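Local coordinates for hypothetical protein (Leishmania major, PDB 2AR1), which is of unknown function but carries an EVE domain of the PUA clan, which suggests that it binds a modified nucleic acid base, at residues 123-137 against 158-170. Residues are numbered along the deposited sequence; the frame is centred on the assembly and turned at random.
Sequences WDTVLTLHELKSRRE and EYAYILRMNEEQQ
The amide of N166 lies flat over one face of the W123 indole, the two planes 7° apart and N166 CG 3.3 Å from W123 CD2, while N166 CB sits squarely above the six-membered ring, 3.4 Å from its centroid. With N166 CG anti to the backbone N (chi1 175°), the short, planar asparagine can spread across the indole, whose edge meets I162 CG2. Q169 NE2 donates a nearly straight hydrogen bond (N-H...O 167°) to N166 OD1, in the amide plane on a lone pair, which helps keep the amide flat on the indole. Q169 also reaches T125 through two weak bonds, NE2 to O and OE1 from OG1.

Tyrosine offers broad faces to aliphatic chains: E137 CB covers one face of Y161, R164 CD the other. The R135 guanidinium stands almost perpendicular to this ring, Y161 OH at its edge; the flexible, apolar end of M165 puts CE over one guanidinium face. R135 NH1 and NH2 both bond to E131 OE1 in a salt bridge, and a water links R135 NE, Y161 OH and E168 OE1; with NH1 to S134 O, these bonds would limit the guanidinium's rotation.

Between these groups, buried L127 sets its CD2 methyl against M165 CB (3.7 Å) and I162 CG2. Helix 156-169 thus packs against the end of strand 113-128, helix 129-132 and the following loop, with W123 and L163 touching L80 of strand 76-89.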
ATOM      1  N   TRP A 123      -2.669  -2.018  13.882  1.00 15.75           N
ATOM      2  CA  TRP A 123      -3.440  -3.066  14.455  1.00 12.95           C
ATOM      3  C   TRP A 123      -2.553  -3.794  15.486  1.00 13.91           C
ATOM      4  O   TRP A 123      -1.316  -3.928  15.291  1.00 15.41           O
ATOM      5  CB  TRP A 123      -3.954  -4.027  13.406  1.00 15.87           C
ATOM      6  CG  TRP A 123      -4.992  -3.440  12.556  1.00 13.01           C
ATOM      7  CD1 TRP A 123      -5.632  -2.220  12.757  1.00 15.33           C
ATOM      8  CD2 TRP A 123      -5.572  -4.023  11.354  1.00 18.55           C
ATOM      9  NE1 TRP A 123      -6.554  -2.025  11.726  1.00 18.31           N
ATOM     10  CE2 TRP A 123      -6.549  -3.121  10.891  1.00 19.26           C
ATOM     11  CE3 TRP A 123      -5.386  -5.256  10.663  1.00 15.65           C
ATOM     12  CZ2 TRP A 123      -7.347  -3.411   9.746  1.00 16.68           C
ATOM     13  CZ3 TRP A 123      -6.161  -5.512   9.481  1.00 14.82           C
ATOM     14  CH2 TRP A 123      -7.130  -4.588   9.079  1.00 18.22           C
ATOM     15  N   ASP A 124      -3.144  -4.332  16.543  1.00 18.19           N
ATOM     16  CA  ASP A 124      -2.344  -4.927  17.637  1.00 17.48           C
ATOM     17  C   ASP A 124      -1.423  -6.082  17.197  1.00 17.23           C
ATOM     18  O   ASP A 124      -0.311  -6.258  17.707  1.00 18.20           O
ATOM     19  CB  ASP A 124      -3.240  -5.415  18.776  1.00 16.00           C
ATOM     20  CG  ASP A 124      -4.039  -4.334  19.499  1.00 20.77           C
ATOM     21  OD1 ASP A 124      -4.037  -3.122  19.165  1.00 15.36           O
ATOM     22  OD2 ASP A 124      -4.774  -4.815  20.388  1.00 22.67           O
ATOM     23  N   THR A 125      -1.920  -6.904  16.272  1.00 16.35           N
ATOM     24  CA  THR A 125      -1.127  -7.961  15.686  1.00 19.60           C
ATOM     25  C   THR A 125      -1.509  -7.946  14.226  1.00 17.92           C
ATOM     26  O   THR A 125      -2.601  -7.441  13.844  1.00 16.80           O
ATOM     27  CB  THR A 125      -1.405  -9.323  16.285  1.00 23.57           C
ATOM     28  OG1 THR A 125      -2.776  -9.671  16.074  1.00 30.71           O
ATOM     29  CG2 THR A 125      -1.114  -9.284  17.768  1.00 28.20           C
ATOM     30  N   VAL A 126      -0.566  -8.351  13.418  1.00 16.75           N
ATOM     31  CA  VAL A 126      -0.784  -8.407  11.980  1.00 19.52           C
ATOM     32  C   VAL A 126      -1.890  -9.416  11.713  1.00 20.44           C
ATOM     33  O   VAL A 126      -2.021 -10.447  12.358  1.00 18.34           O
ATOM     34  CB  VAL A 126       0.491  -8.820  11.251  1.00 20.30           C
ATOM     35  CG1 VAL A 126       0.253  -8.978   9.749  1.00 24.99           C
ATOM     36  CG2 VAL A 126       1.589  -7.827  11.389  1.00 25.72           C
ATOM     37  N   LEU A 127      -2.715  -9.105  10.748  1.00 19.92           N
ATOM     38  CA  LEU A 127      -3.703 -10.070  10.237  1.00 20.77           C
ATOM     39  C   LEU A 127      -3.024 -10.922   9.154  1.00 18.76           C
ATOM     40  O   LEU A 127      -2.739 -10.416   8.072  1.00 19.21           O
ATOM     41  CB  LEU A 127      -4.898  -9.297   9.705  1.00 19.72           C
ATOM     42  CG  LEU A 127      -6.079 -10.097   9.169  1.00 21.80           C
ATOM     43  CD1 LEU A 127      -6.694 -10.968  10.303  1.00 20.89           C
ATOM     44  CD2 LEU A 127      -7.120  -9.281   8.464  1.00 21.52           C
ATOM     45  N   THR A 128      -2.742 -12.193   9.464  1.00 21.06           N
ATOM     46  CA  THR A 128      -1.783 -12.874   8.673  1.00 18.49           C
ATOM     47  C   THR A 128      -2.314 -13.201   7.287  1.00 19.11           C
ATOM     48  O   THR A 128      -3.542 -13.327   7.084  1.00 17.65           O
ATOM     49  CB  THR A 128      -1.384 -14.220   9.288  1.00 19.54           C
ATOM     50  OG1 THR A 128      -2.575 -15.040   9.487  1.00 19.25           O
ATOM     51  CG2 THR A 128      -0.669 -13.959  10.598  1.00 20.17           C
ATOM     52  N   LEU A 129      -1.358 -13.424   6.388  1.00 19.44           N
ATOM     53  CA  LEU A 129      -1.647 -13.864   5.009  1.00 18.33           C
ATOM     54  C   LEU A 129      -2.421 -15.183   5.025  1.00 18.92           C
ATOM     55  O   LEU A 129      -3.413 -15.308   4.257  1.00 16.66           O
ATOM     56  CB  LEU A 129      -0.403 -13.885   4.166  1.00 20.13           C
ATOM     57  CG  LEU A 129      -0.763 -14.319   2.763  1.00 26.83           C
ATOM     58  CD1 LEU A 129      -1.313 -13.288   1.891  1.00 28.06           C
ATOM     59  CD2 LEU A 129       0.459 -15.022   2.203  1.00 35.93           C
ATOM     60  N   HIS A 130      -2.006 -16.092   5.920  1.00 17.84           N
ATOM     61  CA  HIS A 130      -2.676 -17.427   6.037  1.00 19.36           C
ATOM     62  C   HIS A 130      -4.185 -17.197   6.267  1.00 21.78           C
ATOM     63  O   HIS A 130      -5.029 -17.784   5.580  1.00 20.13           O
ATOM     64  CB  HIS A 130      -2.101 -18.221   7.201  1.00 21.44           C
ATOM     65  CG  HIS A 130      -2.926 -19.423   7.539  1.00 23.99           C
ATOM     66  ND1 HIS A 130      -2.850 -20.607   6.827  1.00 34.51           N
ATOM     67  CD2 HIS A 130      -3.873 -19.616   8.486  1.00 31.79           C
ATOM     68  CE1 HIS A 130      -3.682 -21.495   7.350  1.00 33.35           C
ATOM     69  NE2 HIS A 130      -4.294 -20.927   8.377  1.00 36.82           N
ATOM     70  N   GLU A 131      -4.548 -16.286   7.184  1.00 19.41           N
ATOM     71  CA  GLU A 131      -5.955 -16.037   7.414  1.00 17.17           C
ATOM     72  C   GLU A 131      -6.610 -15.388   6.220  1.00 17.63           C
ATOM     73  O   GLU A 131      -7.797 -15.638   5.998  1.00 20.47           O
ATOM     74  CB  GLU A 131      -6.236 -15.213   8.662  1.00 20.46           C
ATOM     75  CG  GLU A 131      -5.955 -15.926   9.962  1.00 28.10           C
ATOM     76  CD  GLU A 131      -6.536 -17.364  10.021  1.00 34.64           C
ATOM     77  OE1 GLU A 131      -7.733 -17.591   9.693  1.00 39.48           O
ATOM     78  OE2 GLU A 131      -5.803 -18.294  10.420  1.00 43.61           O
ATOM     79  N   LEU A 132      -5.867 -14.540   5.498  1.00 16.21           N
ATOM     80  CA  LEU A 132      -6.490 -13.818   4.377  1.00 17.72           C
ATOM     81  C   LEU A 132      -6.886 -14.863   3.318  1.00 19.75           C
ATOM     82  O   LEU A 132      -7.896 -14.677   2.610  1.00 19.74           O
ATOM     83  CB  LEU A 132      -5.579 -12.777   3.756  1.00 18.83           C
ATOM     84  CG  LEU A 132      -5.256 -11.578   4.676  1.00 19.75           C
ATOM     85  CD1 LEU A 132      -4.088 -10.778   4.125  1.00 18.29           C
ATOM     86  CD2 LEU A 132      -6.456 -10.664   5.008  1.00 19.80           C
ATOM     87  N   LYS A 133      -6.055 -15.869   3.201  1.00 18.92           N
ATOM     88  CA  LYS A 133      -6.288 -16.965   2.213  1.00 18.93           C
ATOM     89  C   LYS A 133      -7.322 -18.043   2.659  1.00 19.92           C
ATOM     90  O   LYS A 133      -7.546 -19.047   1.972  1.00 17.46           O
ATOM     91  CB  LYS A 133      -4.954 -17.674   1.840  1.00 20.72           C
ATOM     92  CG  LYS A 133      -4.064 -16.816   0.956  1.00 25.00           C
ATOM     93  CD  LYS A 133      -3.001 -17.631   0.259  1.00 24.52           C
ATOM     94  CE  LYS A 133      -2.001 -16.810  -0.519  1.00 23.64           C
ATOM     95  NZ  LYS A 133      -0.907 -17.530  -1.181  1.00 27.04           N
ATOM     96  N   SER A 134      -7.898 -17.838   3.840  1.00 18.18           N
ATOM     97  CA  SER A 134      -8.824 -18.775   4.458  1.00 14.98           C
ATOM     98  C   SER A 134     -10.206 -18.106   4.651  1.00 14.13           C
ATOM     99  O   SER A 134     -10.961 -18.438   5.569  1.00 16.05           O
ATOM    100  CB  SER A 134      -8.239 -19.218   5.831  1.00 18.24           C
ATOM    101  OG  SER A 134      -7.003 -19.847   5.664  1.00 19.42           O
ATOM    102  N   ARG A 135     -10.575 -17.188   3.755  1.00 14.64           N
ATOM    103  CA  ARG A 135     -11.914 -16.599   3.806  1.00 15.48           C
ATOM    104  C   ARG A 135     -12.461 -16.598   2.395  1.00 16.16           C
ATOM    105  O   ARG A 135     -11.829 -16.121   1.466  1.00 15.63           O
ATOM    106  CB  ARG A 135     -11.922 -15.187   4.358  1.00 17.17           C
ATOM    107  CG  ARG A 135     -11.355 -15.104   5.796  1.00 17.77           C
ATOM    108  CD  ARG A 135     -12.319 -15.780   6.738  1.00 19.19           C
ATOM    109  NE  ARG A 135     -11.865 -15.563   8.111  1.00 19.24           N
ATOM    110  CZ  ARG A 135     -10.860 -16.220   8.681  1.00 18.84           C
ATOM    111  NH1 ARG A 135     -10.196 -17.181   8.072  1.00 21.75           N
ATOM    112  NH2 ARG A 135     -10.499 -15.860   9.934  1.00 17.51           N
ATOM    113  N   ARG A 136     -13.662 -17.076   2.236  1.00 15.12           N
ATOM    114  CA  ARG A 136     -14.282 -17.123   0.878  1.00 15.16           C
ATOM    115  C   ARG A 136     -14.404 -15.711   0.280  1.00 16.83           C
ATOM    116  O   ARG A 136     -14.230 -15.524  -0.957  1.00 15.75           O
ATOM    117  CB  ARG A 136     -15.695 -17.662   1.000  1.00 14.47           C
ATOM    118  CG  ARG A 136     -16.490 -17.717  -0.332  1.00 17.87           C
ATOM    119  CD  ARG A 136     -15.672 -18.401  -1.337  1.00 16.75           C
ATOM    120  NE  ARG A 136     -16.437 -18.698  -2.537  1.00 26.33           N
ATOM    121  CZ  ARG A 136     -16.080 -19.624  -3.429  1.00 28.89           C
ATOM    122  NH1 ARG A 136     -14.968 -20.349  -3.258  1.00 36.51           N
ATOM    123  NH2 ARG A 136     -16.833 -19.816  -4.491  1.00 25.52           N
ATOM    124  N   GLU A 137     -14.688 -14.728   1.137  1.00 14.58           N
ATOM    125  CA  GLU A 137     -14.959 -13.343   0.769  1.00 15.26           C
ATOM    126  C   GLU A 137     -13.743 -12.687   0.148  1.00 16.33           C
ATOM    127  O   GLU A 137     -13.866 -11.703  -0.544  1.00 17.59           O
ATOM    128  CB  GLU A 137     -15.433 -12.608   1.997  1.00 13.79           C
ATOM    129  CG  GLU A 137     -16.814 -13.083   2.389  1.00 12.74           C
ATOM    130  CD  GLU A 137     -16.876 -14.216   3.386  1.00 16.91           C
ATOM    131  OE1 GLU A 137     -15.862 -14.922   3.567  1.00 18.72           O
ATOM    132  OE2 GLU A 137     -18.002 -14.432   3.902  1.00 18.52           O
ATOM    133  N   GLU A 158     -14.043  -6.695   0.054  1.00 15.84           N
ATOM    134  CA  GLU A 158     -12.772  -7.203   0.511  1.00 16.60           C
ATOM    135  C   GLU A 158     -12.272  -6.313   1.699  1.00 15.55           C
ATOM    136  O   GLU A 158     -11.861  -6.870   2.742  1.00 15.91           O
ATOM    137  CB  GLU A 158     -11.766  -7.249  -0.626  1.00 14.52           C
ATOM    138  CG  GLU A 158     -11.889  -8.456  -1.508  1.00 18.10           C
ATOM    139  CD  GLU A 158     -11.218  -8.278  -2.867  1.00 15.35           C
ATOM    140  OE1 GLU A 158     -10.510  -7.243  -3.097  1.00 15.70           O
ATOM    141  OE2 GLU A 158     -11.489  -9.135  -3.694  1.00 19.25           O
ATOM    142  N   TYR A 159     -12.239  -5.038   1.513  1.00 16.85           N
ATOM    143  CA  TYR A 159     -11.895  -4.025   2.541  1.00 15.64           C
ATOM    144  C   TYR A 159     -12.738  -4.296   3.758  1.00 18.18           C
ATOM    145  O   TYR A 159     -12.198  -4.461   4.852  1.00 16.01           O
ATOM    146  CB  TYR A 159     -12.073  -2.644   2.021  1.00 17.18           C
ATOM    147  CG  TYR A 159     -11.623  -1.628   2.991  1.00 16.70           C
ATOM    148  CD1 TYR A 159     -10.248  -1.369   3.161  1.00 17.56           C
ATOM    149  CD2 TYR A 159     -12.532  -0.899   3.679  1.00 19.11           C
ATOM    150  CE1 TYR A 159      -9.808  -0.351   4.008  1.00 15.24           C
ATOM    151  CE2 TYR A 159     -12.123   0.134   4.560  1.00 17.08           C
ATOM    152  CZ  TYR A 159     -10.767   0.412   4.701  1.00 15.49           C
ATOM    153  OH  TYR A 159     -10.521   1.448   5.615  1.00 15.76           O
ATOM    154  N   ALA A 160     -14.049  -4.366   3.593  1.00 18.51           N
ATOM    155  CA  ALA A 160     -15.023  -4.537   4.713  1.00 19.95           C
ATOM    156  C   ALA A 160     -14.665  -5.823   5.498  1.00 19.33           C
ATOM    157  O   ALA A 160     -14.643  -5.824   6.730  1.00 17.33           O
ATOM    158  CB  ALA A 160     -16.368  -4.720   4.127  1.00 22.21           C
ATOM    159  N   TYR A 161     -14.460  -6.918   4.765  1.00 16.46           N
ATOM    160  CA  TYR A 161     -14.218  -8.239   5.393  1.00 16.51           C
ATOM    161  C   TYR A 161     -12.928  -8.246   6.230  1.00 15.24           C
ATOM    162  O   TYR A 161     -12.861  -8.740   7.411  1.00 16.28           O
ATOM    163  CB  TYR A 161     -14.307  -9.304   4.314  1.00 16.84           C
ATOM    164  CG  TYR A 161     -14.600 -10.619   5.018  1.00 16.00           C
ATOM    165  CD1 TYR A 161     -13.578 -11.407   5.601  1.00 19.15           C
ATOM    166  CD2 TYR A 161     -15.941 -11.028   5.227  1.00 13.80           C
ATOM    167  CE1 TYR A 161     -13.863 -12.565   6.238  1.00 14.37           C
ATOM    168  CE2 TYR A 161     -16.256 -12.200   5.867  1.00 16.87           C
ATOM    169  CZ  TYR A 161     -15.226 -12.992   6.422  1.00 12.21           C
ATOM    170  OH  TYR A 161     -15.406 -14.175   7.176  1.00 15.92           O
ATOM    171  N   ILE A 162     -11.909  -7.587   5.685  1.00 17.21           N
ATOM    172  CA  ILE A 162     -10.590  -7.484   6.330  1.00 17.76           C
ATOM    173  C   ILE A 162     -10.662  -6.682   7.621  1.00 16.90           C
ATOM    174  O   ILE A 162     -10.116  -7.139   8.608  1.00 16.36           O
ATOM    175  CB  ILE A 162      -9.493  -7.029   5.338  1.00 19.52           C
ATOM    176  CG1 ILE A 162      -9.323  -8.104   4.301  1.00 15.51           C
ATOM    177  CG2 ILE A 162      -8.227  -6.561   5.998  1.00 18.71           C
ATOM    178  CD1 ILE A 162      -8.386  -7.776   3.061  1.00 18.41           C
ATOM    179  N   LEU A 163     -11.371  -5.586   7.633  1.00 14.51           N
ATOM    180  CA  LEU A 163     -11.561  -4.768   8.820  1.00 13.91           C
ATOM    181  C   LEU A 163     -12.349  -5.583   9.835  1.00 13.81           C
ATOM    182  O   LEU A 163     -12.027  -5.564  11.025  1.00 13.19           O
ATOM    183  CB  LEU A 163     -12.182  -3.419   8.488  1.00 14.22           C
ATOM    184  CG  LEU A 163     -11.096  -2.374   8.109  1.00 14.15           C
ATOM    185  CD1 LEU A 163     -10.349  -2.586   6.882  1.00 12.14           C
ATOM    186  CD2 LEU A 163     -11.780  -1.057   8.017  1.00 18.66           C
ATOM    187  N   ARG A 164     -13.333  -6.357   9.410  1.00 15.42           N
ATOM    188  CA  ARG A 164     -14.097  -7.262  10.282  1.00 15.26           C
ATOM    189  C   ARG A 164     -13.178  -8.276  10.936  1.00 15.22           C
ATOM    190  O   ARG A 164     -13.291  -8.615  12.089  1.00 13.59           O
ATOM    191  CB  ARG A 164     -15.223  -7.931   9.492  1.00 15.17           C
ATOM    192  CG  ARG A 164     -15.644  -9.249  10.020  1.00 17.78           C
ATOM    193  CD  ARG A 164     -16.437 -10.146   9.053  1.00 19.95           C
ATOM    194  NE  ARG A 164     -16.758 -11.401   9.735  1.00 21.70           N
ATOM    195  CZ  ARG A 164     -17.742 -12.244   9.432  1.00 20.05           C
ATOM    196  NH1 ARG A 164     -18.558 -11.978   8.451  1.00 22.49           N
ATOM    197  NH2 ARG A 164     -17.944 -13.328  10.196  1.00 16.49           N
ATOM    198  N   MET A 165     -12.314  -8.863  10.138  1.00 14.76           N
ATOM    199  CA  MET A 165     -11.318  -9.809  10.665  1.00 15.69           C
ATOM    200  C   MET A 165     -10.390  -9.232  11.760  1.00 14.47           C
ATOM    201  O   MET A 165     -10.042  -9.915  12.743  1.00 13.77           O
ATOM    202  CB  MET A 165     -10.482 -10.374   9.541  1.00 19.54           C
ATOM    203  CG  MET A 165     -11.263 -11.293   8.651  1.00 19.08           C
ATOM    204  SD  MET A 165     -10.322 -11.726   7.132  1.00 17.69           S
ATOM    205  CE  MET A 165      -9.154 -12.738   7.731  1.00 16.98           C
ATOM    206  N   ASN A 166      -9.963  -7.982  11.559  1.00 13.56           N
ATOM    207  CA  ASN A 166      -9.159  -7.333  12.598  1.00 12.71           C
ATOM    208  C   ASN A 166      -9.948  -7.233  13.900  1.00 13.43           C
ATOM    209  O   ASN A 166      -9.401  -7.469  15.004  1.00 11.69           O
ATOM    210  CB  ASN A 166      -8.646  -5.961  12.180  1.00 14.11           C
ATOM    211  CG  ASN A 166      -7.911  -5.262  13.315  1.00 14.65           C
ATOM    212  OD1 ASN A 166      -6.943  -5.809  13.860  1.00 15.27           O
ATOM    213  ND2 ASN A 166      -8.347  -4.065  13.671  1.00 17.90           N
ATOM    214  N   GLU A 167     -11.224  -6.878  13.798  1.00 15.72           N
ATOM    215  CA  GLU A 167     -12.070  -6.762  14.980  1.00 15.51           C
ATOM    216  C   GLU A 167     -12.244  -8.092  15.648  1.00 17.50           C
ATOM    217  O   GLU A 167     -12.170  -8.150  16.844  1.00 16.75           O
ATOM    218  CB  GLU A 167     -13.439  -6.166  14.651  1.00 16.45           C
ATOM    219  CG  GLU A 167     -13.367  -4.934  13.866  1.00 24.51           C
ATOM    220  CD  GLU A 167     -14.722  -4.272  13.765  1.00 28.88           C
ATOM    221  OE1 GLU A 167     -15.663  -4.904  13.217  1.00 37.17           O
ATOM    222  OE2 GLU A 167     -14.845  -3.138  14.240  1.00 35.08           O
ATOM    223  N   GLU A 168     -12.443  -9.174  14.883  1.00 16.37           N
ATOM    224  CA  GLU A 168     -12.604 -10.519  15.462  1.00 18.76           C
ATOM    225  C   GLU A 168     -11.336 -10.896  16.200  1.00 18.52           C
ATOM    226  O   GLU A 168     -11.411 -11.429  17.297  1.00 19.76           O
ATOM    227  CB  GLU A 168     -12.915 -11.538  14.350  1.00 20.17           C
ATOM    228  CG  GLU A 168     -14.254 -11.192  13.675  1.00 22.68           C
ATOM    229  CD  GLU A 168     -14.559 -11.988  12.412  1.00 23.58           C
ATOM    230  OE1 GLU A 168     -13.635 -12.346  11.659  1.00 21.00           O
ATOM    231  OE2 GLU A 168     -15.759 -12.228  12.176  1.00 23.26           O
ATOM    232  N   GLN A 169     -10.180 -10.593  15.617  1.00 20.68           N
ATOM    233  CA  GLN A 169      -8.867 -10.927  16.188  1.00 24.08           C
ATOM    234  C   GLN A 169      -8.605 -10.134  17.482  1.00 25.68           C
ATOM    235  O   GLN A 169      -8.021 -10.649  18.446  1.00 27.04           O
ATOM    236  CB  GLN A 169      -7.730 -10.752  15.156  1.00 23.89           C
ATOM    237  CG  GLN A 169      -6.934  -9.437  15.214  1.00 31.98           C
ATOM    238  CD  GLN A 169      -5.698  -9.406  14.275  1.00 34.28           C
ATOM    239  OE1 GLN A 169      -5.018 -10.448  14.078  1.00 36.43           O
ATOM    240  NE2 GLN A 169      -5.376  -8.197  13.738  1.00 23.46           N
ATOM    241  N   GLN A 170      -9.101  -8.910  17.522  1.00 28.71           N
ATOM    242  CA  GLN A 170      -8.902  -8.015  18.669  1.00 32.39           C
ATOM    243  C   GLN A 170      -9.848  -8.347  19.838  1.00 33.38           C
ATOM    244  O   GLN A 170      -9.756  -7.753  20.923  1.00 33.08           O
ATOM    245  CB  GLN A 170      -9.048  -6.556  18.205  1.00 33.02           C
ATOM    246  CG  GLN A 170      -8.086  -6.200  17.014  1.00 38.36           C
ATOM    247  CD  GLN A 170      -6.586  -6.327  17.385  1.00 44.18           C
ATOM    248  OE1 GLN A 170      -6.226  -6.009  18.521  1.00 49.42           O
ATOM    249  NE2 GLN A 170      -5.716  -6.802  16.440  1.00 37.88           N
TER
HETATM  250  O   HOH W   1     -13.855 -14.021   9.613  1.00 25.19           O
HETATM  251  O   HOH W   2     -11.380 -13.514  11.680  1.00 33.03           O
HETATM  252  O   HOH W   3     -12.631 -11.464  -3.019  1.00 23.49           O